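Local coordinates for actinorhodin polyketide putative beta-ketoacyl synthase 2 (Streptomyces coelicolor A3, PDB 1TQY), which probably serves as the chain length factor that works with a beta-ketoacyl synthase in assembling the actinorhodin polyketide, at residues B[315-320]-B[373-378]; B[366-371]-B[379-384]; B[65-70]-B[83-88]; B[73-78]-B[149-154]. All coordinates share one frame; numbering follows the deposited sequence.

Contact 1. Residues B[315-320]-B[373-378]; sequences AEARAI and REYGID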
loop_
_atom_site.group_PDB
_atom_site.type_symbol
_atom_site.label_atom_id
_atom_site.label_comp_id
_atom_site.label_asym_id
_atom_site.label_seq_id
_atom_site.Cartn_x
_atom_site.Cartn_y
_atom_site.Cartn_z
ATOM N N ALA B 315 7.762 -21.521 14.998
ATOM C CA ALA B 315 7.050 -21.710 13.734
ATOM C C ALA B 315 8.022 -21.561 12.566
ATOM O O ALA B 315 8.049 -22.390 11.660
ATOM C CB ALA B 315 5.910 -20.688 13.590
ATOM N N GLU B 316 8.822 -20.498 12.588
ATOM C CA GLU B 316 9.780 -20.278 11.512
ATOM C C GLU B 316 10.850 -21.358 11.389
ATOM O O GLU B 316 11.189 -21.774 10.279
ATOM C CB GLU B 316 10.467 -18.921 11.658
ATOM C CG GLU B 316 11.571 -18.729 10.623
ATOM C CD GLU B 316 12.025 -17.294 10.485
ATOM O OE1 GLU B 316 12.285 -16.647 11.521
ATOM O OE2 GLU B 316 12.123 -16.825 9.329
ATOM N N ALA B 317 11.399 -21.791 12.522
ATOM C CA ALA B 317 12.434 -22.822 12.524
ATOM C C ALA B 317 11.863 -24.111 11.947
ATOM O O ALA B 317 12.554 -24.875 11.279
ATOM C CB ALA B 317 12.919 -23.062 13.940
ATOM N N ARG B 318 10.581 -24.329 12.210
ATOM C CA ARG B 318 9.898 -25.516 11.735
ATOM C C ARG B 318 9.704 -25.447 10.212
ATOM O O ARG B 318 9.912 -26.440 9.514
ATOM C CB ARG B 318 8.569 -25.650 12.486
ATOM C CG ARG B 318 7.911 -27.009 12.438
ATOM C CD ARG B 318 7.044 -27.216 13.682
ATOM N NE ARG B 318 6.081 -26.139 13.889
ATOM C CZ ARG B 318 5.937 -25.454 15.025
ATOM N NH1 ARG B 318 6.697 -25.725 16.074
ATOM N NH2 ARG B 318 5.025 -24.494 15.114
ATOM N N ALA B 319 9.343 -24.279 9.681
ATOM C CA ALA B 319 9.160 -24.167 8.238
ATOM C C ALA B 319 10.497 -24.332 7.531
ATOM O O ALA B 319 10.593 -25.031 6.517
ATOM C CB ALA B 319 8.524 -22.822 7.868
ATOM N N ILE B 320 11.536 -23.695 8.056
ATOM C CA ILE B 320 12.865 -23.817 7.449
ATOM C C ILE B 320 13.308 -25.289 7.474
ATOM O O ILE B 320 13.808 -25.812 6.476
ATOM C CB ILE B 320 13.903 -22.937 8.195
ATOM C CG1 ILE B 320 13.500 -21.462 8.077
ATOM C CG2 ILE B 320 15.295 -23.137 7.596
ATOM C CD1 ILE B 320 14.366 -20.507 8.869
ATOM N N ARG B 373 17.374 -27.003 21.126
ATOM C CA ARG B 373 17.489 -28.140 20.211
ATOM C C ARG B 373 16.183 -28.278 19.430
ATOM O O ARG B 373 16.165 -28.725 18.279
ATOM C CB ARG B 373 17.780 -29.416 21.026
ATOM C CG ARG B 373 17.590 -30.749 20.285
ATOM C CD ARG B 373 18.464 -30.849 19.046
ATOM N NE ARG B 373 18.225 -32.073 18.272
ATOM C CZ ARG B 373 18.641 -33.287 18.625
ATOM N NH1 ARG B 373 19.324 -33.453 19.753
ATOM N NH2 ARG B 373 18.386 -34.335 17.849
ATOM N N GLU B 374 15.091 -27.875 20.072
ATOM C CA GLU B 374 13.759 -27.933 19.477
ATOM C C GLU B 374 13.727 -27.276 18.094
ATOM O O GLU B 374 13.170 -27.831 17.147
ATOM C CB GLU B 374 12.753 -27.238 20.412
ATOM C CG GLU B 374 11.304 -27.215 19.920
ATOM C CD GLU B 374 10.450 -26.163 20.635
ATOM O OE1 GLU B 374 10.599 -26.000 21.868
ATOM O OE2 GLU B 374 9.618 -25.508 19.961
ATOM N N TYR B 375 14.332 -26.097 17.971
ATOM C CA TYR B 375 14.331 -25.383 16.687
ATOM C C TYR B 375 15.066 -26.099 15.561
ATOM O O TYR B 375 14.789 -25.876 14.375
ATOM C CB TYR B 375 14.904 -23.969 16.860
ATOM C CG TYR B 375 14.146 -23.123 17.865
ATOM C CD1 TYR B 375 12.848 -23.465 18.252
ATOM C CD2 TYR B 375 14.704 -21.960 18.393
ATOM C CE1 TYR B 375 12.124 -22.673 19.137
ATOM C CE2 TYR B 375 13.981 -21.159 19.278
ATOM C CZ TYR B 375 12.689 -21.529 19.640
ATOM O OH TYR B 375 11.957 -20.733 20.490
ATOM N N GLY B 376 16.020 -26.946 15.936
ATOM C CA GLY B 376 16.781 -27.689 14.948
ATOM C C GLY B 376 17.346 -26.830 13.830
ATOM O O GLY B 376 17.124 -27.117 12.661
ATOM N N ILE B 377 18.076 -25.773 14.168
ATOM C CA ILE B 377 18.638 -24.926 13.129
ATOM C C ILE B 377 20.131 -24.711 13.312
ATOM O O ILE B 377 20.650 -24.791 14.426
ATOM C CB ILE B 377 17.961 -23.544 13.082
ATOM C CG1 ILE B 377 18.157 -22.820 14.410
ATOM C CG2 ILE B 377 16.478 -23.705 12.769
ATOM C CD1 ILE B 377 17.622 -21.398 14.403
ATOM N N ASP B 378 20.828 -24.458 12.211
ATOM C CA ASP B 378 22.259 -24.191 12.259
ATOM C C ASP B 378 22.417 -22.668 12.211
ATOM O O ASP B 378 22.558 -22.100 11.132
ATOM C CB ASP B 378 22.952 -24.850 11.057
ATOM C CG ASP B 378 24.442 -24.527 10.984
ATOM O OD1 ASP B 378 25.023 -24.101 12.005
ATOM O OD2 ASP B 378 25.040 -24.716 9.907
#

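Contact 2. Residues B[366-371]-B[379-384]; sequences AGVTSV and LVLGEP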
loop_
_atom_site.group_PDB
_atom_site.type_symbol
_atom_site.label_atom_id
_atom_site.label_comp_id
_atom_site.label_asym_id
_atom_site.label_seq_id
_atom_site.Cartn_x
_atom_site.Cartn_y
_atom_site.Cartn_z
ATOM N N ALA B 366 23.950 -11.551 16.263
ATOM C CA ALA B 366 24.429 -11.014 17.535
ATOM C C ALA B 366 23.482 -11.332 18.694
ATOM O O ALA B 366 22.290 -11.556 18.483
ATOM C CB ALA B 366 24.591 -9.495 17.423
ATOM N N GLY B 367 24.028 -11.360 19.913
ATOM C CA GLY B 367 23.231 -11.596 21.110
ATOM C C GLY B 367 22.883 -13.019 21.511
ATOM O O GLY B 367 23.146 -13.431 22.644
ATOM N N VAL B 368 22.260 -13.748 20.590
ATOM C CA VAL B 368 21.859 -15.131 20.819
ATOM C C VAL B 368 23.051 -15.949 21.301
ATOM O O VAL B 368 24.136 -15.858 20.726
ATOM C CB VAL B 368 21.320 -15.753 19.510
ATOM C CG1 VAL B 368 20.786 -17.165 19.762
ATOM C CG2 VAL B 368 20.237 -14.858 18.936
ATOM N N THR B 369 22.851 -16.735 22.356
ATOM C CA THR B 369 23.914 -17.575 22.899
ATOM C C THR B 369 23.480 -19.031 23.024
ATOM O O THR B 369 24.316 -19.925 22.952
ATOM C CB THR B 369 24.371 -17.090 24.287
ATOM O OG1 THR B 369 23.252 -17.104 25.183
ATOM C CG2 THR B 369 24.932 -15.677 24.202
ATOM N N SER B 370 22.189 -19.288 23.232
ATOM C CA SER B 370 21.742 -20.683 23.320
ATOM C C SER B 370 20.456 -20.955 22.554
ATOM O O SER B 370 19.373 -20.498 22.919
ATOM C CB SER B 370 21.601 -21.149 24.783
ATOM O OG SER B 370 20.551 -20.498 25.468
ATOM N N VAL B 371 20.603 -21.709 21.475
ATOM C CA VAL B 371 19.482 -22.061 20.627
ATOM C C VAL B 371 18.919 -23.425 21.036
ATOM O O VAL B 371 19.645 -24.420 21.067
ATOM C CB VAL B 371 19.920 -22.110 19.142
ATOM C CG1 VAL B 371 18.771 -22.565 18.259
ATOM C CG2 VAL B 371 20.410 -20.730 18.712
ATOM N N LEU B 379 22.372 -22.009 13.370
ATOM C CA LEU B 379 22.500 -20.545 13.432
ATOM C C LEU B 379 23.937 -20.049 13.377
ATOM O O LEU B 379 24.807 -20.604 14.036
ATOM C CB LEU B 379 21.879 -19.986 14.715
ATOM C CG LEU B 379 20.556 -19.217 14.663
ATOM C CD1 LEU B 379 20.389 -18.465 15.985
ATOM C CD2 LEU B 379 20.538 -18.237 13.504
ATOM N N VAL B 380 24.176 -18.998 12.596
ATOM C CA VAL B 380 25.508 -18.414 12.500
ATOM C C VAL B 380 25.630 -17.362 13.603
ATOM O O VAL B 380 25.023 -16.295 13.525
ATOM C CB VAL B 380 25.736 -17.734 11.139
ATOM C CG1 VAL B 380 27.158 -17.205 11.070
ATOM C CG2 VAL B 380 25.505 -18.739 10.004
ATOM N N LEU B 381 26.422 -17.667 14.625
ATOM C CA LEU B 381 26.599 -16.765 15.753
ATOM C C LEU B 381 28.026 -16.265 15.926
ATOM O O LEU B 381 28.981 -16.919 15.511
ATOM C CB LEU B 381 26.165 -17.460 17.045
ATOM C CG LEU B 381 24.759 -18.057 17.081
ATOM C CD1 LEU B 381 24.604 -18.927 18.331
ATOM C CD2 LEU B 381 23.731 -16.956 17.064
ATOM N N GLY B 382 28.162 -15.095 16.543
ATOM C CA GLY B 382 29.482 -14.536 16.777
ATOM C C GLY B 382 30.183 -13.949 15.565
ATOM O O GLY B 382 29.925 -12.813 15.172
ATOM N N GLU B 383 31.078 -14.726 14.969
ATOM C CA GLU B 383 31.835 -14.270 13.815
ATOM C C GLU B 383 31.191 -14.664 12.483
ATOM O O GLU B 383 30.416 -15.620 12.407
ATOM C CB GLU B 383 33.265 -14.821 13.893
ATOM C CG GLU B 383 34.025 -14.442 15.180
ATOM C CD GLU B 383 34.070 -12.935 15.439
ATOM O OE1 GLU B 383 34.443 -12.167 14.515
ATOM O OE2 GLU B 383 33.736 -12.516 16.576
ATOM N N PRO B 384 31.493 -13.914 11.412
ATOM C CA PRO B 384 30.915 -14.244 10.106
ATOM C C PRO B 384 31.457 -15.608 9.697
ATOM O O PRO B 384 32.606 -15.935 9.997
ATOM C CB PRO B 384 31.434 -13.126 9.202
ATOM C CG PRO B 384 31.614 -11.970 10.150
ATOM C CD PRO B 384 32.239 -12.645 11.349
#

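Contact 3. Residues B[65-70]-B[83-88]; sequences PDHIPG and ALTAAD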
loop_
_atom_site.group_PDB
_atom_site.type_symbol
_atom_site.label_atom_id
_atom_site.label_comp_id
_atom_site.label_asym_id
_atom_site.label_seq_id
_atom_site.Cartn_x
_atom_site.Cartn_y
_atom_site.Cartn_z
ATOM N N PRO B 65 18.718 18.217 8.006
ATOM C CA PRO B 65 19.202 19.408 7.300
ATOM C C PRO B 65 20.507 19.198 6.544
ATOM O O PRO B 65 20.794 19.916 5.587
ATOM C CB PRO B 65 19.337 20.441 8.419
ATOM C CG PRO B 65 18.237 20.049 9.359
ATOM C CD PRO B 65 18.397 18.540 9.406
ATOM N N ASP B 66 21.301 18.220 6.955
ATOM C CA ASP B 66 22.553 17.981 6.252
ATOM C C ASP B 66 22.379 17.039 5.073
ATOM O O ASP B 66 23.286 16.887 4.258
ATOM C CB ASP B 66 23.615 17.414 7.198
ATOM C CG ASP B 66 24.072 18.426 8.238
ATOM O OD1 ASP B 66 24.257 19.611 7.881
ATOM O OD2 ASP B 66 24.267 18.036 9.406
ATOM N N HIS B 67 21.215 16.407 4.964
ATOM C CA HIS B 67 20.994 15.463 3.870
ATOM C C HIS B 67 19.806 15.813 2.973
ATOM O O HIS B 67 19.794 15.466 1.792
ATOM C CB HIS B 67 20.796 14.070 4.451
ATOM C CG HIS B 67 21.999 13.540 5.171
ATOM N ND1 HIS B 67 22.935 12.736 4.560
ATOM C CD2 HIS B 67 22.410 13.685 6.453
ATOM C CE1 HIS B 67 23.868 12.403 5.433
ATOM N NE2 HIS B 67 23.573 12.966 6.590
ATOM N N ILE B 68 18.824 16.506 3.543
ATOM C CA ILE B 68 17.607 16.892 2.840
ATOM C C ILE B 68 17.543 18.410 2.569
ATOM O O ILE B 68 17.899 19.229 3.428
ATOM C CB ILE B 68 16.372 16.479 3.686
ATOM C CG1 ILE B 68 16.344 14.953 3.873
ATOM C CG2 ILE B 68 15.098 17.008 3.059
ATOM C CD1 ILE B 68 16.300 14.157 2.572
ATOM N N PRO B 69 17.081 18.800 1.366
ATOM C CA PRO B 69 16.950 20.204 0.950
ATOM C C PRO B 69 16.023 20.975 1.895
ATOM O O PRO B 69 14.944 20.493 2.237
ATOM C CB PRO B 69 16.359 20.094 -0.454
ATOM C CG PRO B 69 16.910 18.801 -0.955
ATOM C CD PRO B 69 16.779 17.890 0.248
ATOM N N GLY B 70 16.433 22.173 2.302
ATOM C CA GLY B 70 15.617 22.958 3.214
ATOM C C GLY B 70 14.146 23.055 2.837
ATOM O O GLY B 70 13.285 23.264 3.686
ATOM N N ALA B 83 14.202 7.825 3.982
ATOM C CA ALA B 83 13.935 7.163 2.711
ATOM C C ALA B 83 14.513 7.946 1.533
ATOM O O ALA B 83 15.035 7.356 0.594
ATOM C CB ALA B 83 12.425 6.985 2.525
ATOM N N LEU B 84 14.399 9.270 1.575
ATOM C CA LEU B 84 14.928 10.103 0.499
ATOM C C LEU B 84 16.456 10.030 0.513
ATOM O O LEU B 84 17.085 9.998 -0.537
ATOM C CB LEU B 84 14.477 11.564 0.667
ATOM C CG LEU B 84 13.000 11.916 0.407
ATOM C CD1 LEU B 84 12.693 13.313 0.931
ATOM C CD2 LEU B 84 12.713 11.835 -1.090
ATOM N N THR B 85 17.046 9.988 1.702
ATOM C CA THR B 85 18.493 9.927 1.814
ATOM C C THR B 85 18.966 8.595 1.275
ATOM O O THR B 85 19.938 8.515 0.515
ATOM C CB THR B 85 18.933 10.055 3.268
ATOM O OG1 THR B 85 18.429 11.280 3.805
ATOM C CG2 THR B 85 20.444 10.027 3.376
ATOM N N ALA B 86 18.256 7.549 1.681
ATOM C CA ALA B 86 18.548 6.191 1.248
ATOM C C ALA B 86 18.414 6.116 -0.269
ATOM O O ALA B 86 19.318 5.636 -0.952
ATOM C CB ALA B 86 17.572 5.221 1.909
ATOM N N ALA B 87 17.291 6.604 -0.790
ATOM C CA ALA B 87 17.047 6.569 -2.226
ATOM C C ALA B 87 18.149 7.264 -3.019
ATOM O O ALA B 87 18.645 6.720 -4.001
ATOM C CB ALA B 87 15.688 7.188 -2.545
ATOM N N ASP B 88 18.538 8.461 -2.595
ATOM C CA ASP B 88 19.582 9.192 -3.310
ATOM C C ASP B 88 20.882 8.395 -3.351
ATOM O O ASP B 88 21.490 8.236 -4.418
ATOM C CB ASP B 88 19.817 10.558 -2.662
ATOM C CG ASP B 88 20.884 11.364 -3.379
ATOM O OD1 ASP B 88 20.673 11.726 -4.560
ATOM O OD2 ASP B 88 21.941 11.637 -2.762
#

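Contact 4. Residues B[73-78]-B[149-154]; sequences LPQTDP and TGQISI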
loop_
_atom_site.group_PDB
_atom_site.type_symbol
_atom_site.label_atom_id
_atom_site.label_comp_id
_atom_site.label_asym_id
_atom_site.label_seq_id
_atom_site.Cartn_x
_atom_site.Cartn_y
_atom_site.Cartn_z
ATOM N N LEU B 73 12.265 19.816 4.274
ATOM C CA LEU B 73 12.271 19.622 5.721
ATOM C C LEU B 73 10.928 19.876 6.411
ATOM O O LEU B 73 10.489 19.075 7.244
ATOM C CB LEU B 73 13.340 20.503 6.367
ATOM C CG LEU B 73 14.781 20.167 6.006
ATOM C CD1 LEU B 73 15.703 21.234 6.597
ATOM C CD2 LEU B 73 15.161 18.787 6.542
ATOM N N PRO B 74 10.258 20.991 6.076
ATOM C CA PRO B 74 8.961 21.349 6.669
ATOM C C PRO B 74 7.836 20.350 6.404
ATOM O O PRO B 74 6.917 20.206 7.207
ATOM C CB PRO B 74 8.624 22.693 6.017
ATOM C CG PRO B 74 9.921 23.187 5.465
ATOM C CD PRO B 74 10.646 21.957 5.037
ATOM N N GLN B 75 7.906 19.673 5.263
ATOM C CA GLN B 75 6.855 18.745 4.851
ATOM C C GLN B 75 7.170 17.259 4.968
ATOM O O GLN B 75 6.364 16.421 4.560
ATOM C CB GLN B 75 6.454 19.044 3.399
ATOM C CG GLN B 75 7.594 18.858 2.390
ATOM C CD GLN B 75 7.158 19.047 0.948
ATOM O OE1 GLN B 75 6.967 20.169 0.485
ATOM N NE2 GLN B 75 6.999 17.944 0.232
ATOM N N THR B 76 8.319 16.920 5.535
ATOM C CA THR B 76 8.685 15.522 5.651
ATOM C C THR B 76 8.829 14.999 7.073
ATOM O O THR B 76 9.338 15.679 7.972
ATOM C CB THR B 76 9.983 15.246 4.887
ATOM O OG1 THR B 76 10.987 16.173 5.313
ATOM C CG2 THR B 76 9.751 15.395 3.392
ATOM N N ASP B 77 8.355 13.771 7.247
ATOM C CA ASP B 77 8.401 13.055 8.514
ATOM C C ASP B 77 9.797 12.453 8.622
ATOM O O ASP B 77 10.502 12.335 7.615
ATOM C CB ASP B 77 7.364 11.921 8.481
ATOM C CG ASP B 77 7.352 11.087 9.761
ATOM O OD1 ASP B 77 6.753 11.553 10.752
ATOM O OD2 ASP B 77 7.954 9.985 9.769
ATOM N N PRO B 78 10.220 12.064 9.834
ATOM C CA PRO B 78 11.557 11.475 9.937
ATOM C C PRO B 78 11.731 10.287 8.994
ATOM O O PRO B 78 12.776 10.143 8.347
ATOM C CB PRO B 78 11.638 11.052 11.395
ATOM C CG PRO B 78 10.885 12.130 12.077
ATOM C CD PRO B 78 9.675 12.358 11.168
ATOM N N THR B 149 6.806 6.993 -1.760
ATOM C CA THR B 149 6.888 6.693 -3.183
ATOM C C THR B 149 6.757 8.015 -3.947
ATOM O O THR B 149 7.570 8.323 -4.821
ATOM C CB THR B 149 5.785 5.706 -3.622
ATOM O OG1 THR B 149 6.094 4.398 -3.120
ATOM C CG2 THR B 149 5.696 5.637 -5.132
ATOM N N GLY B 150 5.752 8.802 -3.584
ATOM C CA GLY B 150 5.542 10.083 -4.228
ATOM C C GLY B 150 6.695 11.065 -4.085
ATOM O O GLY B 150 7.001 11.796 -5.027
ATOM N N GLN B 151 7.334 11.102 -2.918
ATOM C CA GLN B 151 8.449 12.023 -2.704
ATOM C C GLN B 151 9.686 11.566 -3.460
ATOM O O GLN B 151 10.418 12.384 -4.018
ATOM C CB GLN B 151 8.777 12.161 -1.209
ATOM C CG GLN B 151 7.730 12.908 -0.376
ATOM C CD GLN B 151 7.701 14.418 -0.630
ATOM O OE1 GLN B 151 7.062 15.167 0.113
ATOM N NE2 GLN B 151 8.390 14.866 -1.677
ATOM N N ILE B 152 9.937 10.260 -3.482
ATOM C CA ILE B 152 11.098 9.760 -4.212
ATOM C C ILE B 152 10.866 10.033 -5.708
ATOM O O ILE B 152 11.770 10.491 -6.419
ATOM C CB ILE B 152 11.304 8.251 -3.937
ATOM C CG1 ILE B 152 11.776 8.068 -2.482
ATOM C CG2 ILE B 152 12.308 7.668 -4.901
ATOM C CD1 ILE B 152 11.882 6.623 -2.027
ATOM N N SER B 153 9.642 9.785 -6.163
ATOM C CA SER B 153 9.249 10.002 -7.562
ATOM C C SER B 153 9.515 11.438 -8.024
ATOM O O SER B 153 10.165 11.672 -9.045
ATOM C CB SER B 153 7.759 9.678 -7.727
ATOM O OG SER B 153 7.214 10.299 -8.880
ATOM N N ILE B 154 8.989 12.391 -7.264
ATOM C CA ILE B 154 9.135 13.811 -7.560
ATOM C C ILE B 154 10.582 14.288 -7.523
ATOM O O ILE B 154 11.016 15.055 -8.384
ATOM C CB ILE B 154 8.328 14.654 -6.554
ATOM C CG1 ILE B 154 6.842 14.349 -6.714
ATOM C CG2 ILE B 154 8.594 16.143 -6.763
ATOM C CD1 ILE B 154 5.988 15.026 -5.695
HETATM O O HOH W 1 6.021 14.142 2.908
HETATM O O HOH W 2 7.568 17.447 -2.265
#

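Contact 1. Residues B[315-320]-B[373-378]
Ala317 on helix 310-324 sets its methyl carbon against the turn at Tyr375 to Ile377. The apolar touches come first. CB of Ala317 lies 3.6 Å from CB of Tyr375, at the root of the aromatic side chain. The ring itself meets the methyl obliquely, and its nearest atom is CG of Tyr375, 4.1 Å from CB of Ala317. From the other end of the turn, the branch methyl CG2 of Ile377 comes to 3.8 Å from the same CB of Ala317. The chi1 of Ile377 (61°) places CG1 between its backbone N and its carbonyl carbon. CG2 is thereby turned to the helix, while CG1 packs on Val371.

A polar atom also lies against the methyl. The carbonyl O of Tyr375 is 3.4 Å from CB of Ala317. This is van der Waals packing, and no hydrogen bond crosses between the two segments. The turn is held from within, where Gly376 N donates to Arg373 O at 2.9 Å and closes a short 3-10 stretch.

Charge plays a minor part. Arg318 NH1 and Glu374 OE2 stay 4.9 Å apart where both side chains are exposed, which allows at most a weak attraction. Arg326 grips the turn more directly, with bonds to the carbonyl oxygens of Arg373 and Glu374.

The contact packs the loop leading into strand 378-379 onto helix 310-324. That helix joins the parallel strands 301-303 and 330-332 of the thiolase-type fold. Its Ile320 also reaches Leu395 of strand 391-398, and Asp378 bonds through its backbone to Val331.

Contact 2. Residues B[366-371]-B[379-384]
Val368 and Val371 face Leu379 and Leu381 in a small apolar contact of the thiolase-type fold. It joins the loop before strand 378-379 to the chain running out of that strand. Segment 366-371 starts with a classic gamma turn centred on Gly367, where Val368 N makes a weak hydrogen bond of 3.0 Å to Ala366 O. The carbonyl of Gly367 is held by Arg221.

Val368 comes next and meets both leucines. Its CB touches CD2 of Leu381 at 3.6 Å. CG1 of Val368 stands anti to its own backbone N (chi1 -175°) and reaches CD1 of Leu379 at 4.0 Å. The two leucine side chains each meet the valine at about a right angle, and each offers one methyl to its side chain. Leu381 also brings CD2 to 3.8 Å from the carbonyl O of Val368, so it covers backbone as well as side chain.

Thr369 and Ser370 turn away from the leucines. Both of their backbone N-H groups are taken by OD1 of Asp227, which holds this part of the loop. Across the contact, Val380 lies between the two leucines and points to the other side. Its backbone bonds to Val331 and Thr365, and its side chain touches Thr332.

Val371 ends the walk. It turns back toward Leu379, whose chi1 of -107° is well off a staggered value. The tightest touch between the two segments is here: CG2 of Val371 meets CD1 of Leu379 at 3.5 Å, again with the side chains nearly perpendicular.

Contact 3. Residues B[65-70]-B[83-88]
Leu84 and Thr85, neighbours on helix 78-93, take the end of Ile68 and the base of His67. No hydrogen bond joins the two segments, and the contact is packing.

Leu84 is the first residue to touch. Its CB lies 3.7 Å from CD1 of Ile68. Its branch methyl CD1 is a little farther off, 4.1 Å from CD1 of Ile68. The two side chains cross at about a right angle. Ile68 does not aim at the helix from its CB. Two successive bends, chi1 -62° and chi2 -59°, bring its terminal methyl over to Leu84.

Thr85 follows and meets both partners. Its OG1 is 3.8 Å from CD1 of Ile68 and 3.7 Å from CB of His67. These are van der Waals contacts of the oxygen, whose hydrogen bond is to the carbonyl O of Arg81, one turn earlier on the same helix. The chi1 of -57° puts OG1 of Thr85 beside the backbone N and CG2 opposite that N, where the methyl meets the ring of His67. It lies 3.9 Å from ND1 of His67 and approaches the imidazole obliquely. The ring of His67 also meets that of Phe62, which touches Thr85 as well.

In the N-terminal half of the ketosynthase fold, helix 78-93 packs against the chain after helix 64-67, strand 238-246 and helix 147-156. Ala86 and Ala87 rest on Ile241 of the strand. Ala87 also meets Ile152 of helix 147-156, and from that helix Arg155 touches both Pro69 and Asp88.

Contact 4. Residues B[73-78]-B[149-154]
Gln75 and Gln151 join their side-chain amides between the loop ahead of helix 78-93 and helix 147-156. The direct bond runs from NE2 of Gln75 to OE1 of Gln151 at 2.8 Å. It is bent, with 137° at the hydrogen. The donor nevertheless sits in the carbonyl plane of Gln151 on a lone pair, with a C=O...N angle of 130°. The acceptor lies in the amide plane of Gln75. The two amides are twisted well apart. Gln75 reaches over with its chain extended beyond CG, whereas Gln151 folds at chi2 (-73°) to present its end.

Two waters extend the link. One donates to the carbonyl O of Gln75 at 2.8 Å and, less closely, to OE1 of Gln151 at 3.2 Å. The other accepts from NE2 of Gln75 at 2.6 Å and from NE2 of Gln151 at 2.8 Å.

Packing adds little. CG2 of Thr76 stands 4.2 Å from OE1 of Gln151, and OG1 of Thr76 bonds to Leu72 O. Phe141 touches both glutamines, and an apolar side chain of the partner protein's chain packs on Gln151. Next in the loop, Asp77 is the N-cap of helix 78-93.

Gln151 OE1 thus accepts two bonds while its NE2 donates to water. The pattern is consistent with the modelled orientation of both amides and would tend to hold the buried amide of Gln151 in place.

Contacts 1 and 2 lie together, and so do contacts 3 and 4. Contact 1 is across the chain's centre from both of the latter, with the centres of contacts 1 and 4 about 41 Å apart. Contacts 1 and 2 share the chain around strand 378-379. Contacts 3 and 4 meet where helix 78-93 packs on helix 147-156: Leu84 CD2 lies on Gln151 O, and Ile68 packs on Leu73. Contacts 1, 3 and 4 are buried, and contact 2 only partly. The first three are packing, mostly apolar, with no hydrogen bond across. Contact 4 is polar, with two bridging waters, and it alone has the other protein chain beside it.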